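Local coordinates for endo-1,3-beta-glucanase, family GH16 (Zobellia galactanivorans, PDB 4CRQ), which probably hydrolyses internal beta-1,3-glucosidic bonds of laminarin through this GH16 catalytic module, which is one part of a longer modular laminarinase, at residues Asn4-Asp9 with Val227-Lys232; Ala84-Pro89 with His157-Glu162; Gly93-Phe98 with Ser120-Ala125; Asp146-Ser151 with Gln175-Val180. The protein carries 1 engineered substitution. One frame throughout, in Å; residues are numbered along the deposited sequence.

The N-terminal strand opens interaction 1, which closes only at the C-terminal strand, so nearly the whole chain lies inside this loop. Interaction 2 is nested within it and joins strands 80-87 and 156-163. Interaction 3 closes a much shorter loop inside interaction 2, between strand 94-102 and the end of strand 119-120 with the turn that follows. Interaction 4 follows interaction 3 in series and ties strand 141-149 to strand 175-181. It crosses interaction 2, because its segments flank residues 157-162 in the chain. Strands 220-231 and 80-87 are neighbours and connect interactions 1 and 2. F98 of interaction 3 packs on V227 and A84, linking the layers of the GH16 jelly roll.

Interaction 1. Residues Asn4-Asp9 with Val227-Lys232; sequences NLVWQD and VRVYQK
L5 and Y230 meet across the two antiparallel strands, with L5 CD1 lying over one face of the Y230 ring, 3.9 Å from its centroid. The leucine gets there with CG anti to its backbone N (chi1 -170°). On the side of the pair that carries W7, V227 and V229, the indole presents its edge to both valines. W7 CZ3 touches V227 CG1 at 3.7 Å and W7 CE3 touches V229 CG2 at 3.9 Å. V6 CG2 packs on V229 CG1 and also lies 3.6 Å from Q231 OE1.

The backbone ladder runs from N4 with Q231 to D9 with V227. It is interrupted once. V229 O takes a bond from V6 N at 2.9 Å and a weak, longer one from W7 N at 3.3 Å, so two residues on one strand face a single residue on the other.

Polar ends are fixed from outside. W7 NE1 bonds to D18, D9 OD2 to W19 and G16, and Q231 NE2 to the carbonyl of Y79. Q8 NE2 and R228 NH2 each reach a carboxylate oxygen of E10, R228 by a salt bridge. E10 belongs to the calcium site, so these bonds probably help to hold that part of the chain beside the metal. The V6-W7 step opposite V229 is a classic beta bulge, here in the pairing of the N- and C-terminal strands of the GH16 jelly roll.

Interaction 2. Residues Ala84-Pro89 with His157-Glu162; sequences ARIALP and HIYSVE
A84 and Y159 form a hydrogen-bonded antiparallel pair. Y159 N donates a hydrogen bond to A84 O at 2.9 Å (172°), and A84 N donates one to Y159 O. I86 and H157 repeat the pattern two residues further along, with I86 N to H157 O and H157 N to I86 O both at 3.0 Å. I86 O thus accepts from H157 N, and it also accepts from a water at 2.8 Å. The same water is hydrogen-bonded to Y159 OH at 2.7 Å. It lies in the ring plane at the edge of Y159, and so links the tyrosine hydroxyl to the neighbouring strand.

The phenol crosses I86 at about a right angle, and its CE2 lies 3.9 Å from I86 CB. On the other side of the pair, I158 CD1 rests along the aliphatic part of R85, 3.7 Å from R85 CG. The extended arginine carries its charge past this methyl to a salt bridge with D225, a calcium ligand. The imidazole of H157 is held at both nitrogens, ND1 by D173 and NE2 by the carbonyl of D152.

Strand 80-87 lies between strands 156-163 and 220-231, and strand 167-172 continues the pairing beyond 156-163. F98 of strand 94-102 packs against A84 and I86 from the facing layer.

Interaction 3. Residues Gly93-Phe98 with Ser120-Ala125; sequences GLWPAF and SRINNA. Engineered in segment 120-125: S120 (natural residue Glu).
The W95 indole has I122 CG2 over one face, 4.0 Å from the centroid of the five-membered ring. S120 CB sits near the ring plane at its edge, and the ring of W208 meets the indole at about a right angle. With chi1 at -177°, CG opposite the backbone N, the indole swings to where I122 CG2 can cover it. The second flat group is the guanidinium of R121. N123 O lies over the centre of one of its faces. A125 O lies in the guanidinium plane and accepts from NE and NH2, with R121 NE to A125 O at 2.8 Å. R121 NH1 goes on to S90.

N123 OD1 takes a bond from G93 N at 2.7 Å, and N123 N donates to L94 O at 2.9 Å. A water donates to both L94 O and N123 O. Farther along, R121 N makes a weak bond to P96 O. R121 O is buried without a polar partner. It packs instead against carbon, 3.2 Å from P96 CD and 3.3 Å from W95 CD1.

Residues I122 to A125 form a type II' turn, with A125 N bonded to I122 O; R121 bonds the carbonyl of its last residue. S120 CB faces A97 CB. The engineered S120 replaces the last Glu of the ExDxxE signature of GH16 enzymes, so the contact probably borders the catalytic cleft.

Interaction 4. Residues Asp146-Ser151 with Gln175-Val180; sequences DDVGVS and QQFNEV
The two strands run almost exactly antiparallel, at 176°, but their axes stay 6.2 Å apart and no direct hydrogen bond joins them. V148 and F177 carry most of the packing. V148 CG1 lies over one face of the phenyl ring, 3.7 Å from its centroid and shifted toward the rim. V148 CB lies 3.6 Å from F177 CG, where the ring joins its chain. V148 CG1 (chi1 61°) and F177 CG (chi1 70°) both sit between their backbone N and carbonyl carbon, which brings the methyl over the ring. The two side chains meet at about a right angle.

D146 O lies in the ring plane at the edge, 3.6 Å from F177 CE2. The other methyl of V148, CG2, touches the amide end of Q175 at NE2. N178 lies beside D146, with N178 OD1 3.6 Å from D146 CB. Its ND2 makes a weak bond to the carbonyl of G130. A water spans the gap by donating to D147 O at 3.0 Å and to F177 O at 2.9 Å. D146 OD1 accepts from the backbone N of the next residue, D147.

F177 and N178 both bond to W170 through the backbone, consistent with a bulge in the pairing of strand 175-181 with strand 167-172. Strand 141-149 pairs with strand 127-135 instead. The contact thus brings two hairpins together at the surface, and V172 packs on both V148 and F177.

Interaction 1. Residues Asn4-Asp9 with Val227-Lys232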
loop_
_atom_site.group_PDB
_atom_site.type_symbol
_atom_site.label_atom_id
_atom_site.label_comp_id
_atom_site.label_asym_id
_atom_site.label_seq_id
_atom_site.Cartn_x
_atom_site.Cartn_y
_atom_site.Cartn_z
ATOM N N ASN A 4 -1.958 -8.969 20.194
ATOM C CA ASN A 4 -0.555 -8.996 20.647
ATOM C C ASN A 4 0.362 -8.712 19.483
ATOM O O ASN A 4 0.096 -9.188 18.369
ATOM C CB ASN A 4 -0.189 -10.346 21.266
ATOM C CG ASN A 4 -0.970 -10.644 22.536
ATOM O OD1 ASN A 4 -1.625 -11.679 22.634
ATOM N ND2 ASN A 4 -0.908 -9.738 23.514
ATOM N N LEU A 5 1.436 -7.955 19.723
ATOM C CA LEU A 5 2.353 -7.590 18.632
ATOM C C LEU A 5 3.083 -8.840 18.128
ATOM O O LEU A 5 3.731 -9.523 18.941
ATOM C CB LEU A 5 3.335 -6.515 19.081
ATOM C CG LEU A 5 4.207 -5.863 18.007
ATOM C CD1 LEU A 5 3.386 -5.061 16.976
ATOM C CD2 LEU A 5 5.239 -5.000 18.710
ATOM N N VAL A 6 2.983 -9.138 16.829
ATOM C CA VAL A 6 3.689 -10.302 16.236
ATOM C C VAL A 6 4.847 -9.886 15.304
ATOM O O VAL A 6 5.781 -10.666 15.093
ATOM C CB VAL A 6 2.719 -11.335 15.540
ATOM C CG1 VAL A 6 1.790 -11.987 16.566
ATOM C CG2 VAL A 6 1.893 -10.716 14.414
ATOM N N TRP A 7 4.799 -8.672 14.749
ATOM C CA TRP A 7 5.862 -8.198 13.873
ATOM C C TRP A 7 5.842 -6.698 13.818
ATOM O O TRP A 7 4.770 -6.059 13.913
ATOM C CB TRP A 7 5.693 -8.777 12.448
ATOM C CG TRP A 7 6.768 -8.306 11.515
ATOM C CD1 TRP A 7 8.106 -8.722 11.443
ATOM C CD2 TRP A 7 6.634 -7.254 10.499
ATOM N NE1 TRP A 7 8.787 -8.021 10.472
ATOM C CE2 TRP A 7 7.954 -7.124 9.855
ATOM C CE3 TRP A 7 5.570 -6.422 10.058
ATOM C CZ2 TRP A 7 8.186 -6.195 8.807
ATOM C CZ3 TRP A 7 5.821 -5.496 9.008
ATOM C CH2 TRP A 7 7.087 -5.390 8.395
ATOM N N GLN A 8 7.022 -6.108 13.626
ATOM C CA GLN A 8 7.136 -4.668 13.436
ATOM C C GLN A 8 8.385 -4.308 12.683
ATOM O O GLN A 8 9.361 -5.069 12.697
ATOM C CB GLN A 8 7.164 -3.924 14.790
ATOM C CG GLN A 8 8.411 -4.297 15.622
ATOM C CD GLN A 8 8.388 -3.980 17.096
ATOM O OE1 GLN A 8 8.748 -4.850 17.892
ATOM N NE2 GLN A 8 7.987 -2.772 17.478
ATOM N N ASP A 9 8.349 -3.134 12.062
ATOM C CA ASP A 9 9.564 -2.502 11.580
ATOM C C ASP A 9 9.414 -1.057 12.047
ATOM O O ASP A 9 8.524 -0.347 11.562
ATOM C CB ASP A 9 9.796 -2.574 10.056
ATOM C CG ASP A 9 11.248 -2.219 9.694
ATOM O OD1 ASP A 9 11.921 -1.501 10.496
ATOM O OD2 ASP A 9 11.724 -2.658 8.638
ATOM N N VAL A 227 5.710 0.159 10.692
ATOM C CA VAL A 227 4.620 -0.748 10.291
ATOM C C VAL A 227 4.527 -1.761 11.448
ATOM O O VAL A 227 5.576 -2.273 11.900
ATOM C CB VAL A 227 4.893 -1.500 8.970
ATOM C CG1 VAL A 227 3.726 -2.462 8.644
ATOM C CG2 VAL A 227 5.149 -0.519 7.806
ATOM N N ARG A 228 3.312 -2.053 11.936
ATOM C CA ARG A 228 3.123 -3.022 13.023
ATOM C C ARG A 228 1.992 -3.958 12.690
ATOM O O ARG A 228 0.977 -3.536 12.067
ATOM C CB ARG A 228 2.850 -2.325 14.373
ATOM C CG ARG A 228 4.015 -1.518 14.906
ATOM C CD ARG A 228 3.617 -0.690 16.116
ATOM N NE ARG A 228 4.737 0.145 16.560
ATOM C CZ ARG A 228 4.656 1.141 17.441
ATOM N NH1 ARG A 228 3.491 1.465 18.026
ATOM N NH2 ARG A 228 5.768 1.810 17.748
ATOM N N VAL A 229 2.156 -5.222 13.106
ATOM C CA VAL A 229 1.111 -6.235 12.922
ATOM C C VAL A 229 0.829 -6.863 14.266
ATOM O O VAL A 229 1.764 -7.346 14.926
ATOM C CB VAL A 229 1.484 -7.338 11.897
ATOM C CG1 VAL A 229 0.397 -8.424 11.820
ATOM C CG2 VAL A 229 1.735 -6.709 10.517
ATOM N N TYR A 230 -0.436 -6.842 14.673
ATOM C CA TYR A 230 -0.913 -7.500 15.860
ATOM C C TYR A 230 -1.841 -8.644 15.471
ATOM O O TYR A 230 -2.560 -8.543 14.469
ATOM C CB TYR A 230 -1.750 -6.537 16.712
ATOM C CG TYR A 230 -1.006 -5.343 17.259
ATOM C CD1 TYR A 230 -0.828 -4.172 16.461
ATOM C CD2 TYR A 230 -0.450 -5.364 18.572
ATOM C CE1 TYR A 230 -0.140 -3.071 16.959
ATOM C CE2 TYR A 230 0.242 -4.257 19.081
ATOM C CZ TYR A 230 0.395 -3.111 18.273
ATOM O OH TYR A 230 1.085 -2.028 18.775
ATOM N N GLN A 231 -1.843 -9.722 16.253
ATOM C CA GLN A 231 -2.795 -10.823 16.012
ATOM C C GLN A 231 -3.395 -11.258 17.332
ATOM O O GLN A 231 -2.758 -11.085 18.385
ATOM C CB GLN A 231 -2.140 -12.010 15.295
ATOM C CG GLN A 231 -1.881 -11.763 13.811
ATOM C CD GLN A 231 -1.113 -12.897 13.172
ATOM O OE1 GLN A 231 -0.290 -13.552 13.840
ATOM N NE2 GLN A 231 -1.365 -13.157 11.906
ATOM N N LYS A 232 -4.606 -11.814 17.271
ATOM C CA LYS A 232 -5.309 -12.312 18.444
ATOM C C LYS A 232 -5.337 -13.817 18.323
ATOM O O LYS A 232 -5.113 -14.496 19.301
ATOM C CB LYS A 232 -6.714 -11.678 18.597
ATOM C CG LYS A 232 -7.674 -11.860 17.431
ATOM C CD LYS A 232 -8.988 -11.132 17.648
ATOM C CE LYS A 232 -9.915 -11.345 16.456
ATOM N NZ LYS A 232 -11.231 -10.677 16.644
#

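Interaction 2. Residues Ala84-Pro89 with His157-Glu162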
loop_
_atom_site.group_PDB
_atom_site.type_symbol
_atom_site.label_atom_id
_atom_site.label_comp_id
_atom_site.label_asym_id
_atom_site.label_seq_id
_atom_site.Cartn_x
_atom_site.Cartn_y
_atom_site.Cartn_z
ATOM N N ALA A 84 0.152 1.233 10.008
ATOM C CA ALA A 84 1.343 2.035 9.806
ATOM C C ALA A 84 1.027 3.471 10.196
ATOM O O ALA A 84 -0.131 3.934 10.059
ATOM C CB ALA A 84 1.808 2.005 8.353
ATOM N N ARG A 85 2.062 4.169 10.669
ATOM C CA ARG A 85 1.955 5.586 11.057
ATOM C C ARG A 85 2.674 6.341 9.932
ATOM O O ARG A 85 3.883 6.221 9.776
ATOM C CB ARG A 85 2.546 5.805 12.457
ATOM C CG ARG A 85 2.495 7.270 12.912
ATOM C CD ARG A 85 2.772 7.403 14.409
ATOM N NE ARG A 85 2.545 8.796 14.822
ATOM C CZ ARG A 85 3.457 9.763 14.762
ATOM N NH1 ARG A 85 4.705 9.501 14.335
ATOM N NH2 ARG A 85 3.140 11.005 15.147
ATOM N N ILE A 86 1.910 7.112 9.137
ATOM C CA ILE A 86 2.392 7.688 7.868
ATOM C C ILE A 86 2.033 9.164 7.722
ATOM O O ILE A 86 0.903 9.563 8.067
ATOM C CB ILE A 86 1.769 6.915 6.665
ATOM C CG1 ILE A 86 2.082 5.405 6.737
ATOM C CG2 ILE A 86 2.249 7.442 5.296
ATOM C CD1 ILE A 86 1.406 4.557 5.649
ATOM N N ALA A 87 2.976 9.944 7.177
ATOM C CA ALA A 87 2.782 11.362 6.821
ATOM C C ALA A 87 2.998 11.420 5.308
ATOM O O ALA A 87 3.970 10.871 4.795
ATOM C CB ALA A 87 3.745 12.271 7.565
ATOM N N LEU A 88 2.105 12.083 4.573
ATOM C CA LEU A 88 2.116 12.060 3.116
ATOM C C LEU A 88 2.373 13.409 2.468
ATOM O O LEU A 88 1.907 14.420 2.977
ATOM C CB LEU A 88 0.729 11.574 2.632
ATOM C CG LEU A 88 0.316 10.139 3.017
ATOM C CD1 LEU A 88 -1.136 9.859 2.626
ATOM C CD2 LEU A 88 1.280 9.103 2.394
ATOM N N PRO A 89 3.103 13.420 1.332
ATOM C CA PRO A 89 3.341 14.660 0.602
ATOM C C PRO A 89 2.138 14.943 -0.290
ATOM O O PRO A 89 1.370 14.028 -0.554
ATOM C CB PRO A 89 4.553 14.328 -0.250
ATOM C CG PRO A 89 4.434 12.847 -0.522
ATOM C CD PRO A 89 3.764 12.252 0.689
ATOM N N HIS A 157 -0.773 10.179 10.464
ATOM C CA HIS A 157 -2.029 9.511 10.802
ATOM C C HIS A 157 -1.774 8.037 10.924
ATOM O O HIS A 157 -0.783 7.527 10.373
ATOM C CB HIS A 157 -3.101 9.777 9.756
ATOM C CG HIS A 157 -3.492 11.233 9.669
ATOM N ND1 HIS A 157 -4.440 11.785 10.468
ATOM C CD2 HIS A 157 -3.014 12.260 8.861
ATOM C CE1 HIS A 157 -4.562 13.105 10.169
ATOM N NE2 HIS A 157 -3.696 13.393 9.194
ATOM N N ILE A 158 -2.657 7.334 11.623
ATOM C CA ILE A 158 -2.568 5.872 11.734
ATOM C C ILE A 158 -3.530 5.265 10.704
ATOM O O ILE A 158 -4.741 5.544 10.738
ATOM C CB ILE A 158 -2.964 5.366 13.136
ATOM C CG1 ILE A 158 -2.231 6.160 14.257
ATOM C CG2 ILE A 158 -2.767 3.839 13.231
ATOM C CD1 ILE A 158 -0.697 6.109 14.266
ATOM N N TYR A 159 -2.992 4.435 9.794
ATOM C CA TYR A 159 -3.828 3.752 8.797
ATOM C C TYR A 159 -3.830 2.279 9.128
ATOM O O TYR A 159 -2.741 1.692 9.250
ATOM C CB TYR A 159 -3.265 3.972 7.407
ATOM C CG TYR A 159 -3.254 5.443 7.042
ATOM C CD1 TYR A 159 -4.427 6.064 6.570
ATOM C CD2 TYR A 159 -2.081 6.228 7.181
ATOM C CE1 TYR A 159 -4.432 7.407 6.246
ATOM C CE2 TYR A 159 -2.081 7.594 6.844
ATOM C CZ TYR A 159 -3.263 8.184 6.372
ATOM O OH TYR A 159 -3.341 9.519 6.013
ATOM N N SER A 160 -5.011 1.649 9.284
ATOM C CA SER A 160 -5.014 0.237 9.662
ATOM C C SER A 160 -6.198 -0.504 9.068
ATOM O O SER A 160 -7.197 0.112 8.663
ATOM C CB SER A 160 -5.046 0.108 11.203
ATOM O OG SER A 160 -6.275 0.619 11.702
ATOM N N VAL A 161 -6.066 -1.826 9.031
ATOM C CA VAL A 161 -7.187 -2.708 8.785
ATOM C C VAL A 161 -7.239 -3.721 9.895
ATOM O O VAL A 161 -6.173 -4.136 10.372
ATOM C CB VAL A 161 -7.135 -3.465 7.422
ATOM C CG1 VAL A 161 -7.397 -2.507 6.283
ATOM C CG2 VAL A 161 -5.832 -4.286 7.261
ATOM N N GLU A 162 -8.440 -4.109 10.310
ATOM C CA GLU A 162 -8.621 -5.286 11.176
ATOM C C GLU A 162 -9.231 -6.363 10.286
ATOM O O GLU A 162 -10.318 -6.174 9.721
ATOM C CB GLU A 162 -9.515 -5.011 12.369
ATOM C CG GLU A 162 -8.849 -4.188 13.444
ATOM C CD GLU A 162 -9.773 -3.817 14.591
ATOM O OE1 GLU A 162 -10.987 -4.142 14.583
ATOM O OE2 GLU A 162 -9.265 -3.173 15.522
HETATM O O HOH W 1 -1.000 10.820 6.476
#

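Interaction 3. Residues Gly93-Phe98 with Ser120-Ala125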
loop_
_atom_site.group_PDB
_atom_site.type_symbol
_atom_site.label_atom_id
_atom_site.label_comp_id
_atom_site.label_asym_id
_atom_site.label_seq_id
_atom_site.Cartn_x
_atom_site.Cartn_y
_atom_site.Cartn_z
ATOM N N GLY A 93 -0.348 14.044 -9.329
ATOM C CA GLY A 93 0.413 12.896 -9.825
ATOM C C GLY A 93 0.849 11.916 -8.748
ATOM O O GLY A 93 1.107 10.746 -9.062
ATOM N N LEU A 94 0.941 12.365 -7.494
ATOM C CA LEU A 94 1.484 11.486 -6.426
ATOM C C LEU A 94 0.493 10.430 -6.006
ATOM O O LEU A 94 -0.695 10.739 -5.820
ATOM C CB LEU A 94 1.981 12.287 -5.198
ATOM C CG LEU A 94 3.165 13.233 -5.502
ATOM C CD1 LEU A 94 3.468 14.067 -4.271
ATOM C CD2 LEU A 94 4.407 12.472 -6.005
ATOM N N TRP A 95 0.978 9.189 -5.835
ATOM C CA TRP A 95 0.093 8.067 -5.539
ATOM C C TRP A 95 0.703 7.101 -4.541
ATOM O O TRP A 95 1.165 6.016 -4.930
ATOM C CB TRP A 95 -0.344 7.447 -6.875
ATOM C CG TRP A 95 -1.330 6.309 -6.816
ATOM C CD1 TRP A 95 -2.144 5.908 -5.745
ATOM C CD2 TRP A 95 -1.651 5.409 -7.902
ATOM N NE1 TRP A 95 -2.906 4.827 -6.092
ATOM C CE2 TRP A 95 -2.667 4.475 -7.383
ATOM C CE3 TRP A 95 -1.205 5.267 -9.215
ATOM C CZ2 TRP A 95 -3.207 3.454 -8.174
ATOM C CZ3 TRP A 95 -1.754 4.239 -10.005
ATOM C CH2 TRP A 95 -2.732 3.353 -9.495
ATOM N N PRO A 96 0.696 7.490 -3.257
ATOM C CA PRO A 96 1.251 6.618 -2.236
ATOM C C PRO A 96 0.272 5.503 -1.859
ATOM O O PRO A 96 -0.961 5.665 -2.011
ATOM C CB PRO A 96 1.415 7.574 -1.042
ATOM C CG PRO A 96 0.240 8.537 -1.189
ATOM C CD PRO A 96 0.222 8.785 -2.676
ATOM N N ALA A 97 0.809 4.373 -1.366
ATOM C CA ALA A 97 -0.067 3.275 -0.918
ATOM C C ALA A 97 0.596 2.381 0.116
ATOM O O ALA A 97 1.821 2.247 0.098
ATOM C CB ALA A 97 -0.543 2.425 -2.115
ATOM N N PHE A 98 -0.233 1.784 0.981
ATOM C CA PHE A 98 0.170 0.844 2.009
ATOM C C PHE A 98 -0.836 -0.271 1.810
ATOM O O PHE A 98 -2.042 -0.049 1.961
ATOM C CB PHE A 98 0.027 1.521 3.363
ATOM C CG PHE A 98 0.114 0.590 4.587
ATOM C CD1 PHE A 98 1.046 -0.489 4.707
ATOM C CD2 PHE A 98 -0.745 0.846 5.692
ATOM C CE1 PHE A 98 1.092 -1.282 5.872
ATOM C CE2 PHE A 98 -0.712 0.055 6.845
ATOM C CZ PHE A 98 0.211 -1.014 6.936
ATOM N N SER A 120 -4.664 4.263 0.355
ATOM C CA SER A 120 -4.120 4.837 -0.891
ATOM C C SER A 120 -4.658 6.274 -0.982
ATOM O O SER A 120 -5.707 6.606 -0.418
ATOM C CB SER A 120 -4.427 3.997 -2.128
ATOM O OG SER A 120 -5.811 3.933 -2.346
ATOM N N ARG A 121 -3.904 7.132 -1.667
ATOM C CA ARG A 121 -4.313 8.516 -1.873
ATOM C C ARG A 121 -3.819 8.955 -3.231
ATOM O O ARG A 121 -2.793 8.462 -3.689
ATOM C CB ARG A 121 -3.724 9.422 -0.772
ATOM C CG ARG A 121 -4.167 10.886 -0.871
ATOM C CD ARG A 121 -3.311 11.754 0.000
ATOM N NE ARG A 121 -3.729 13.152 -0.058
ATOM C CZ ARG A 121 -2.914 14.186 0.083
ATOM N NH1 ARG A 121 -1.601 13.995 0.279
ATOM N NH2 ARG A 121 -3.420 15.419 0.023
ATOM N N ILE A 122 -4.548 9.877 -3.862
ATOM C CA ILE A 122 -4.053 10.476 -5.109
ATOM C C ILE A 122 -3.996 11.995 -5.037
ATOM O O ILE A 122 -4.841 12.643 -4.366
ATOM C CB ILE A 122 -4.888 10.045 -6.360
ATOM C CG1 ILE A 122 -6.387 10.371 -6.162
ATOM C CG2 ILE A 122 -4.633 8.569 -6.689
ATOM C CD1 ILE A 122 -7.197 10.376 -7.441
ATOM N N ASN A 123 -2.998 12.542 -5.732
ATOM C CA ASN A 123 -2.932 13.992 -6.021
ATOM C C ASN A 123 -2.973 14.814 -4.732
ATOM O O ASN A 123 -2.199 14.519 -3.833
ATOM C CB ASN A 123 -4.029 14.381 -7.045
ATOM C CG ASN A 123 -3.945 13.562 -8.322
ATOM O OD1 ASN A 123 -2.847 13.208 -8.766
ATOM N ND2 ASN A 123 -5.094 13.259 -8.919
ATOM N N ASN A 124 -3.840 15.824 -4.634
ATOM C CA ASN A 124 -3.963 16.639 -3.414
ATOM C C ASN A 124 -5.247 16.352 -2.638
ATOM O O ASN A 124 -5.680 17.194 -1.827
ATOM C CB ASN A 124 -3.909 18.146 -3.776
ATOM C CG ASN A 124 -2.565 18.581 -4.321
ATOM O OD1 ASN A 124 -1.560 18.505 -3.627
ATOM N ND2 ASN A 124 -2.542 19.044 -5.570
ATOM N N ALA A 125 -5.853 15.176 -2.875
ATOM C CA ALA A 125 -7.172 14.838 -2.290
ATOM C C ALA A 125 -7.151 14.918 -0.756
ATOM O O ALA A 125 -6.182 14.489 -0.117
ATOM C CB ALA A 125 -7.653 13.460 -2.748
HETATM O O HOH W 2 -1.293 11.907 -3.221
#

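Interaction 4. Residues Asp146-Ser151 with Gln175-Val180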
loop_
_atom_site.group_PDB
_atom_site.type_symbol
_atom_site.label_atom_id
_atom_site.label_comp_id
_atom_site.label_asym_id
_atom_site.label_seq_id
_atom_site.Cartn_x
_atom_site.Cartn_y
_atom_site.Cartn_z
ATOM N N ASP A 146 -14.029 2.291 -0.215
ATOM C CA ASP A 146 -14.653 3.515 0.290
ATOM C C ASP A 146 -13.526 4.500 0.669
ATOM O O ASP A 146 -12.317 4.154 0.628
ATOM C CB ASP A 146 -15.626 3.194 1.460
ATOM C CG ASP A 146 -16.805 4.138 1.537
ATOM O OD1 ASP A 146 -16.679 5.300 1.108
ATOM O OD2 ASP A 146 -17.879 3.719 2.030
ATOM N N ASP A 147 -13.905 5.712 1.040
ATOM C CA ASP A 147 -12.914 6.718 1.424
ATOM C C ASP A 147 -13.349 7.443 2.672
ATOM O O ASP A 147 -14.487 7.295 3.116
ATOM C CB ASP A 147 -12.577 7.687 0.255
ATOM C CG ASP A 147 -13.801 8.368 -0.383
ATOM O OD1 ASP A 147 -14.900 8.402 0.198
ATOM O OD2 ASP A 147 -13.646 8.895 -1.506
ATOM N N VAL A 148 -12.435 8.216 3.242
ATOM C CA VAL A 148 -12.703 8.992 4.442
ATOM C C VAL A 148 -11.948 10.309 4.322
ATOM O O VAL A 148 -10.817 10.341 3.801
ATOM C CB VAL A 148 -12.312 8.218 5.750
ATOM C CG1 VAL A 148 -10.812 7.854 5.833
ATOM C CG2 VAL A 148 -12.773 8.975 7.002
ATOM N N GLY A 149 -12.553 11.388 4.807
ATOM C CA GLY A 149 -11.893 12.693 4.810
ATOM C C GLY A 149 -10.715 12.687 5.783
ATOM O O GLY A 149 -10.832 12.170 6.895
ATOM N N VAL A 150 -9.584 13.241 5.353
ATOM C CA VAL A 150 -8.389 13.395 6.194
ATOM C C VAL A 150 -7.998 14.867 5.989
ATOM O O VAL A 150 -7.517 15.204 4.889
ATOM C CB VAL A 150 -7.261 12.392 5.814
ATOM C CG1 VAL A 150 -5.997 12.636 6.647
ATOM C CG2 VAL A 150 -7.724 10.940 5.951
ATOM N N SER A 151 -8.180 15.725 7.016
ATOM C CA SER A 151 -7.947 17.192 6.924
ATOM C C SER A 151 -6.545 17.613 6.444
ATOM O O SER A 151 -6.397 18.483 5.554
ATOM C CB SER A 151 -8.243 17.889 8.273
ATOM O OG SER A 151 -9.503 17.531 8.822
ATOM N N GLN A 175 -10.925 5.551 13.338
ATOM C CA GLN A 175 -12.276 5.786 12.850
ATOM C C GLN A 175 -12.558 4.823 11.704
ATOM O O GLN A 175 -11.881 4.886 10.668
ATOM C CB GLN A 175 -12.447 7.242 12.406
ATOM C CG GLN A 175 -13.792 7.547 11.759
ATOM C CD GLN A 175 -13.935 9.007 11.404
ATOM O OE1 GLN A 175 -13.719 9.887 12.245
ATOM N NE2 GLN A 175 -14.300 9.281 10.163
ATOM N N GLN A 176 -13.549 3.950 11.888
ATOM C CA GLN A 176 -13.899 2.999 10.851
ATOM C C GLN A 176 -14.580 3.711 9.676
ATOM O O GLN A 176 -15.430 4.572 9.908
ATOM C CB GLN A 176 -14.773 1.884 11.438
ATOM C CG GLN A 176 -15.033 0.734 10.494
ATOM C CD GLN A 176 -15.859 -0.372 11.116
ATOM O OE1 GLN A 176 -15.714 -0.695 12.298
ATOM N NE2 GLN A 176 -16.726 -0.972 10.311
ATOM N N PHE A 177 -14.205 3.360 8.441
ATOM C CA PHE A 177 -14.813 3.983 7.256
ATOM C C PHE A 177 -15.182 2.994 6.156
ATOM O O PHE A 177 -15.759 3.399 5.135
ATOM C CB PHE A 177 -13.909 5.108 6.714
ATOM C CG PHE A 177 -12.630 4.637 6.074
ATOM C CD1 PHE A 177 -11.454 4.432 6.851
ATOM C CD2 PHE A 177 -12.572 4.413 4.677
ATOM C CE1 PHE A 177 -10.265 4.004 6.235
ATOM C CE2 PHE A 177 -11.386 3.982 4.063
ATOM C CZ PHE A 177 -10.231 3.781 4.849
ATOM N N ASN A 178 -14.841 1.717 6.361
ATOM C CA ASN A 178 -15.177 0.675 5.408
ATOM C C ASN A 178 -15.163 -0.679 6.080
ATOM O O ASN A 178 -14.375 -0.899 7.013
ATOM C CB ASN A 178 -14.214 0.714 4.200
ATOM C CG ASN A 178 -14.783 0.064 2.946
ATOM O OD1 ASN A 178 -16.003 -0.089 2.784
ATOM N ND2 ASN A 178 -13.888 -0.313 2.031
ATOM N N GLU A 179 -16.051 -1.554 5.603
ATOM C CA GLU A 179 -16.148 -2.926 6.067
ATOM C C GLU A 179 -16.613 -3.773 4.890
ATOM O O GLU A 179 -17.474 -3.329 4.105
ATOM C CB GLU A 179 -17.107 -3.055 7.273
ATOM C CG GLU A 179 -17.090 -4.422 7.961
ATOM C CD GLU A 179 -17.952 -4.509 9.216
ATOM O OE1 GLU A 179 -18.337 -3.460 9.778
ATOM O OE2 GLU A 179 -18.245 -5.647 9.644
ATOM N N VAL A 180 -16.040 -4.964 4.785
ATOM C CA VAL A 180 -16.441 -5.973 3.805
ATOM C C VAL A 180 -16.638 -7.284 4.562
ATOM O O VAL A 180 -15.860 -7.634 5.459
ATOM C CB VAL A 180 -15.473 -6.187 2.597
ATOM C CG1 VAL A 180 -15.483 -4.991 1.686
ATOM C CG2 VAL A 180 -14.042 -6.526 3.015
HETATM O O HOH W 3 -16.864 5.962 4.331
#